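PDB 5FA9: peptide methionine sulfoxide reductase MsrA from Treponema denticola ATCC 35405, which probably repairs oxidised proteins as a fused MsrA-MsrB enzyme, reducing the S and R forms of methionine sulfoxide back to methionine. Local coordinates for residues 108-113 with 307-312; 269-274 with 280-285. The protein carries 2 engineered substitutions. All coordinates share one frame; numbering follows the deposited sequence.

Helix 104-115 of the MsrA portion carries the first segment to take part, counting from the N terminus, and its partner, 307-312, comes only near the C-terminal end. Interaction 1 thus closes a loop of almost 200 residues and brings the two portions of the polypeptide together. Within that loop the chain runs through the SelR (MsrB) region, where interaction 2 closes a far shorter turn, joining 269-274 to 280-285 as a beta hairpin. Interaction 2 is therefore nested inside interaction 1. Their centres lie about 26 Å apart and they do not touch.

Interaction 1 (108-113 with 307-312); sequences NSFVKF and YLPYVK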
loop_
_atom_site.group_PDB
_atom_site.type_symbol
_atom_site.label_atom_id
_atom_site.label_comp_id
_atom_site.label_asym_id
_atom_site.label_seq_id
_atom_site.Cartn_x
_atom_site.Cartn_y
_atom_site.Cartn_z
ATOM N N ASN B 108 5.586 -15.694 12.008
ATOM C CA ASN B 108 5.800 -16.856 12.867
ATOM C C ASN B 108 7.272 -17.076 13.194
ATOM O O ASN B 108 7.621 -17.385 14.333
ATOM C CB ASN B 108 5.224 -18.116 12.217
ATOM C CG ASN B 108 3.710 -18.115 12.183
ATOM O OD1 ASN B 108 3.057 -17.550 13.059
ATOM N ND2 ASN B 108 3.142 -18.757 11.170
ATOM N N SER B 109 8.130 -16.915 12.192
ATOM C CA SER B 109 9.568 -17.082 12.376
ATOM C C SER B 109 10.138 -16.058 13.351
ATOM O O SER B 109 11.030 -16.371 14.139
ATOM C CB SER B 109 10.296 -16.978 11.034
ATOM O OG SER B 109 9.893 -18.012 10.154
ATOM N N PHE B 110 9.619 -14.835 13.297
ATOM C CA PHE B 110 10.120 -13.764 14.150
ATOM C C PHE B 110 9.704 -13.973 15.603
ATOM O O PHE B 110 10.459 -13.659 16.523
ATOM C CB PHE B 110 9.634 -12.401 13.651
ATOM C CG PHE B 110 10.459 -11.247 14.147
ATOM C CD1 PHE B 110 10.165 -10.632 15.354
ATOM C CD2 PHE B 110 11.535 -10.782 13.409
ATOM C CE1 PHE B 110 10.925 -9.572 15.814
ATOM C CE2 PHE B 110 12.301 -9.722 13.862
ATOM C CZ PHE B 110 11.995 -9.116 15.066
ATOM N N VAL B 111 8.500 -14.500 15.807
ATOM C CA VAL B 111 8.019 -14.802 17.151
ATOM C C VAL B 111 8.860 -15.911 17.775
ATOM O O VAL B 111 9.240 -15.834 18.945
ATOM C CB VAL B 111 6.535 -15.216 17.145
ATOM C CG1 VAL B 111 6.095 -15.646 18.537
ATOM C CG2 VAL B 111 5.670 -14.071 16.641
ATOM N N LYS B 112 9.154 -16.938 16.982
ATOM C CA LYS B 112 10.023 -18.025 17.415
ATOM C C LYS B 112 11.420 -17.492 17.712
ATOM O O LYS B 112 12.082 -17.937 18.650
ATOM C CB LYS B 112 10.090 -19.123 16.351
ATOM C CG LYS B 112 8.766 -19.822 16.090
ATOM C CD LYS B 112 8.890 -20.826 14.954
ATOM C CE LYS B 112 7.538 -21.411 14.582
ATOM N NZ LYS B 112 7.576 -22.099 13.260
ATOM N N PHE B 113 11.860 -16.540 16.895
ATOM C CA PHE B 113 13.139 -15.868 17.095
ATOM C C PHE B 113 13.175 -15.137 18.434
ATOM O O PHE B 113 14.159 -15.216 19.169
ATOM C CB PHE B 113 13.405 -14.888 15.948
ATOM C CG PHE B 113 14.618 -14.025 16.151
ATOM C CD1 PHE B 113 15.889 -14.530 15.935
ATOM C CD2 PHE B 113 14.484 -12.705 16.549
ATOM C CE1 PHE B 113 17.005 -13.735 16.119
ATOM C CE2 PHE B 113 15.597 -11.906 16.736
ATOM C CZ PHE B 113 16.859 -12.422 16.520
ATOM N N TYR B 307 20.341 -9.643 14.446
ATOM C CA TYR B 307 20.192 -9.278 13.042
ATOM C C TYR B 307 19.931 -10.480 12.136
ATOM O O TYR B 307 19.913 -10.349 10.912
ATOM C CB TYR B 307 21.437 -8.527 12.562
ATOM C CG TYR B 307 21.705 -7.251 13.327
ATOM C CD1 TYR B 307 21.107 -6.055 12.951
ATOM C CD2 TYR B 307 22.549 -7.243 14.430
ATOM C CE1 TYR B 307 21.345 -4.886 13.649
ATOM C CE2 TYR B 307 22.794 -6.078 15.134
ATOM C CZ TYR B 307 22.190 -4.904 14.738
ATOM O OH TYR B 307 22.431 -3.741 15.436
ATOM N N LEU B 308 19.732 -11.647 12.739
ATOM C CA LEU B 308 19.458 -12.867 11.980
ATOM C C LEU B 308 18.209 -12.802 11.079
ATOM O O LEU B 308 18.266 -13.256 9.936
ATOM C CB LEU B 308 19.340 -14.065 12.932
ATOM C CG LEU B 308 20.577 -14.414 13.762
ATOM C CD1 LEU B 308 20.293 -15.594 14.679
ATOM C CD2 LEU B 308 21.770 -14.704 12.865
ATOM N N PRO B 309 17.082 -12.247 11.576
ATOM C CA PRO B 309 15.900 -12.228 10.700
ATOM C C PRO B 309 16.060 -11.386 9.433
ATOM O O PRO B 309 15.324 -11.601 8.471
ATOM C CB PRO B 309 14.813 -11.631 11.598
ATOM C CG PRO B 309 15.248 -11.953 12.975
ATOM C CD PRO B 309 16.737 -11.809 12.942
ATOM N N TYR B 310 17.001 -10.446 9.428
ATOM C CA TYR B 310 17.231 -9.620 8.247
ATOM C C TYR B 310 17.899 -10.427 7.137
ATOM O O TYR B 310 17.823 -10.066 5.963
ATOM C CB TYR B 310 18.077 -8.395 8.598
ATOM C CG TYR B 310 17.393 -7.441 9.551
ATOM C CD1 TYR B 310 16.311 -6.674 9.137
ATOM C CD2 TYR B 310 17.828 -7.307 10.862
ATOM C CE1 TYR B 310 15.679 -5.803 10.003
ATOM C CE2 TYR B 310 17.203 -6.435 11.736
ATOM C CZ TYR B 310 16.131 -5.686 11.301
ATOM O OH TYR B 310 15.506 -4.819 12.170
ATOM N N VAL B 311 18.549 -11.522 7.517
ATOM C CA VAL B 311 19.163 -12.424 6.551
ATOM C C VAL B 311 18.184 -13.527 6.166
ATOM O O VAL B 311 18.000 -13.826 4.987
ATOM C CB VAL B 311 20.455 -13.055 7.099
ATOM C CG1 VAL B 311 21.104 -13.937 6.042
ATOM C CG2 VAL B 311 21.416 -11.975 7.560
ATOM N N LYS B 312 17.559 -14.129 7.174
ATOM C CA LYS B 312 16.583 -15.190 6.953
ATOM C C LYS B 312 15.255 -14.865 7.629
ATOM O O LYS B 312 15.017 -15.274 8.765
ATOM C CB LYS B 312 17.116 -16.528 7.471
ATOM C CG LYS B 312 18.327 -17.058 6.724
ATOM C CD LYS B 312 18.770 -18.396 7.294
ATOM C CE LYS B 312 19.979 -18.943 6.554
ATOM N NZ LYS B 312 19.605 -19.488 5.220
#
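L308 meets the ring of F113 with two of its atoms: CB and CD1 both lie beside CE1 of that phenylalanine, L308 CB at 4.0 Å, while the leucine also packs on Y296 and M299 of helix 296-299. Next along the chain, P309 carries most of the contact. Its CG sits 3.6 Å from the centroid of the F113 ring and only 7° off the ring normal, a CH-pi contact over the face, and P309 CD comes within 3.6 Å of F113 CZ. F113 reaches across because its CG stands anti to the backbone N (chi1 173°); its ring also meets F317 edge-to-face. This is packing between domains, in which a proline of the short, weakly bonded helical turn 308-311 lodges against two phenylalanines one turn apart on helix 104-115 of the MsrA portion. The other phenylalanine, F110, crosses P309 at about a right angle, its CD2 3.8 Å from P309 CB, and also rests on L69 and A70 of helix 65-74. No hydrogen bond joins the segments. Beyond P309 the chain turns to other partners: Y310 OH bonds to Y163 OH, and K312 NZ forms a salt bridge with E207.

Interaction 2 (269-274 with 280-285); sequences GHVFDD and GGLRYS. Engineered in segment 280-285: S285 (natural residue Cys).
H270 and S285 are joined by two backbone bonds, one in each direction: H270 N donates to S285 O at 3.0 Å, and S285 N donates to H270 O at 2.8 Å. F272 and R283 form the next hydrogen-bonded pair of this antiparallel hairpin, with F272 N 2.8 Å from R283 O and R283 N 3.0 Å from F272 O. Four backbone donors and four acceptors are thus satisfied across the strands.

R283 finds a second partner in D274. Its chain, bent at chi3 (64°), brings NE to within 2.6 Å of D274 OD1 in a straight salt-bridge bond lying in the guanidinium plane, whereas NH2 adds only weak bonds to both carboxylate oxygens. The two flat groups are turned 61° against each other, so the grip rests chiefly on NE. One face of the guanidinium lies almost parallel over the F272 ring, with NH2 3.2 Å from F272 CD2; at the ring's edge stands CB of S285, an engineered serine replacing cysteine.

On the other side of the sheet, at the non-hydrogen-bonded pair, V271 CG2 lies 3.8 Å from the Y284 ring centroid, over its face, and Y284 OH bonds to Y246 OH. Backbone bonds extend the hairpin both ways in the antiparallel sheet of the SelR region: Y284 pairs with F235 of strand 234-235, and G269 and V271 with V259 and T257 of strand 256-261.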
loop_
_atom_site.group_PDB
_atom_site.type_symbol
_atom_site.label_atom_id
_atom_site.label_comp_id
_atom_site.label_asym_id
_atom_site.label_seq_id
_atom_site.Cartn_x
_atom_site.Cartn_y
_atom_site.Cartn_z
ATOM N N GLY B 269 29.010 5.236 -0.308
ATOM C CA GLY B 269 28.798 5.284 -1.741
ATOM C C GLY B 269 27.643 6.190 -2.117
ATOM O O GLY B 269 27.454 7.247 -1.516
ATOM N N HIS B 270 26.867 5.775 -3.113
ATOM C CA HIS B 270 25.734 6.566 -3.575
ATOM C C HIS B 270 24.490 5.706 -3.764
ATOM O O HIS B 270 24.585 4.499 -3.981
ATOM C CB HIS B 270 26.078 7.276 -4.887
ATOM C CG HIS B 270 27.335 8.085 -4.824
ATOM N ND1 HIS B 270 28.588 7.523 -4.945
ATOM C CD2 HIS B 270 27.533 9.413 -4.653
ATOM C CE1 HIS B 270 29.504 8.470 -4.852
ATOM N NE2 HIS B 270 28.891 9.627 -4.674
ATOM N N VAL B 271 23.323 6.338 -3.685
ATOM C CA VAL B 271 22.064 5.648 -3.932
ATOM C C VAL B 271 21.382 6.214 -5.176
ATOM O O VAL B 271 21.200 7.425 -5.308
ATOM C CB VAL B 271 21.110 5.739 -2.716
ATOM C CG1 VAL B 271 20.957 7.180 -2.244
ATOM C CG2 VAL B 271 19.759 5.120 -3.046
ATOM N N PHE B 272 21.024 5.327 -6.098
ATOM C CA PHE B 272 20.392 5.739 -7.345
ATOM C C PHE B 272 18.947 5.259 -7.411
ATOM O O PHE B 272 18.500 4.482 -6.568
ATOM C CB PHE B 272 21.185 5.213 -8.541
ATOM C CG PHE B 272 22.627 5.637 -8.545
ATOM C CD1 PHE B 272 23.007 6.841 -9.116
ATOM C CD2 PHE B 272 23.601 4.834 -7.977
ATOM C CE1 PHE B 272 24.332 7.234 -9.120
ATOM C CE2 PHE B 272 24.927 5.221 -7.977
ATOM C CZ PHE B 272 25.293 6.423 -8.550
ATOM N N ASP B 273 18.219 5.725 -8.421
ATOM C CA ASP B 273 16.804 5.402 -8.557
ATOM C C ASP B 273 16.561 4.401 -9.683
ATOM O O ASP B 273 15.429 4.227 -10.136
ATOM C CB ASP B 273 15.996 6.680 -8.802
ATOM C CG ASP B 273 14.662 6.674 -8.083
ATOM O OD1 ASP B 273 13.938 5.660 -8.169
ATOM O OD2 ASP B 273 14.337 7.687 -7.426
ATOM N N ASP B 274 17.625 3.743 -10.130
ATOM C CA ASP B 274 17.525 2.782 -11.224
ATOM C C ASP B 274 17.635 1.336 -10.741
ATOM O O ASP B 274 18.079 0.459 -11.479
ATOM C CB ASP B 274 18.601 3.063 -12.277
ATOM C CG ASP B 274 20.008 2.956 -11.720
ATOM O OD1 ASP B 274 20.162 2.933 -10.481
ATOM O OD2 ASP B 274 20.962 2.897 -12.524
ATOM N N GLY B 280 11.576 -1.894 -4.900
ATOM C CA GLY B 280 11.474 -0.508 -4.480
ATOM C C GLY B 280 12.103 0.466 -5.459
ATOM O O GLY B 280 11.878 1.673 -5.375
ATOM N N GLY B 281 12.894 -0.058 -6.389
ATOM C CA GLY B 281 13.495 0.761 -7.427
ATOM C C GLY B 281 14.738 1.505 -6.979
ATOM O O GLY B 281 15.233 2.379 -7.691
ATOM N N LEU B 282 15.245 1.162 -5.801
ATOM C CA LEU B 282 16.442 1.807 -5.272
ATOM C C LEU B 282 17.689 0.962 -5.505
ATOM O O LEU B 282 17.677 -0.251 -5.295
ATOM C CB LEU B 282 16.282 2.088 -3.776
ATOM C CG LEU B 282 15.146 3.023 -3.363
ATOM C CD1 LEU B 282 14.889 2.924 -1.866
ATOM C CD2 LEU B 282 15.462 4.454 -3.763
ATOM N N ARG B 283 18.764 1.612 -5.937
ATOM C CA ARG B 283 20.053 0.947 -6.076
ATOM C C ARG B 283 21.098 1.594 -5.176
ATOM O O ARG B 283 21.578 2.694 -5.455
ATOM C CB ARG B 283 20.527 0.971 -7.531
ATOM C CG ARG B 283 21.934 0.413 -7.727
ATOM C CD ARG B 283 22.283 0.268 -9.201
ATOM N NE ARG B 283 22.322 1.553 -9.891
ATOM C CZ ARG B 283 23.442 2.186 -10.227
ATOM N NH1 ARG B 283 24.621 1.653 -9.935
ATOM N NH2 ARG B 283 23.383 3.351 -10.857
ATOM N N TYR B 284 21.440 0.910 -4.091
ATOM C CA TYR B 284 22.490 1.380 -3.200
ATOM C C TYR B 284 23.847 0.884 -3.679
ATOM O O TYR B 284 24.198 -0.278 -3.476
ATOM C CB TYR B 284 22.230 0.919 -1.764
ATOM C CG TYR B 284 21.089 1.638 -1.080
ATOM C CD1 TYR B 284 19.771 1.254 -1.293
ATOM C CD2 TYR B 284 21.330 2.701 -0.219
ATOM C CE1 TYR B 284 18.725 1.910 -0.669
ATOM C CE2 TYR B 284 20.292 3.361 0.409
ATOM C CZ TYR B 284 18.992 2.962 0.181
ATOM O OH TYR B 284 17.958 3.618 0.805
ATOM N N SER B 285 24.606 1.768 -4.318
ATOM C CA SER B 285 25.935 1.420 -4.802
ATOM C C SER B 285 26.964 1.699 -3.713
ATOM O O SER B 285 27.241 2.852 -3.388
ATOM C CB SER B 285 26.270 2.199 -6.074
ATOM O OG SER B 285 27.393 1.640 -6.734
#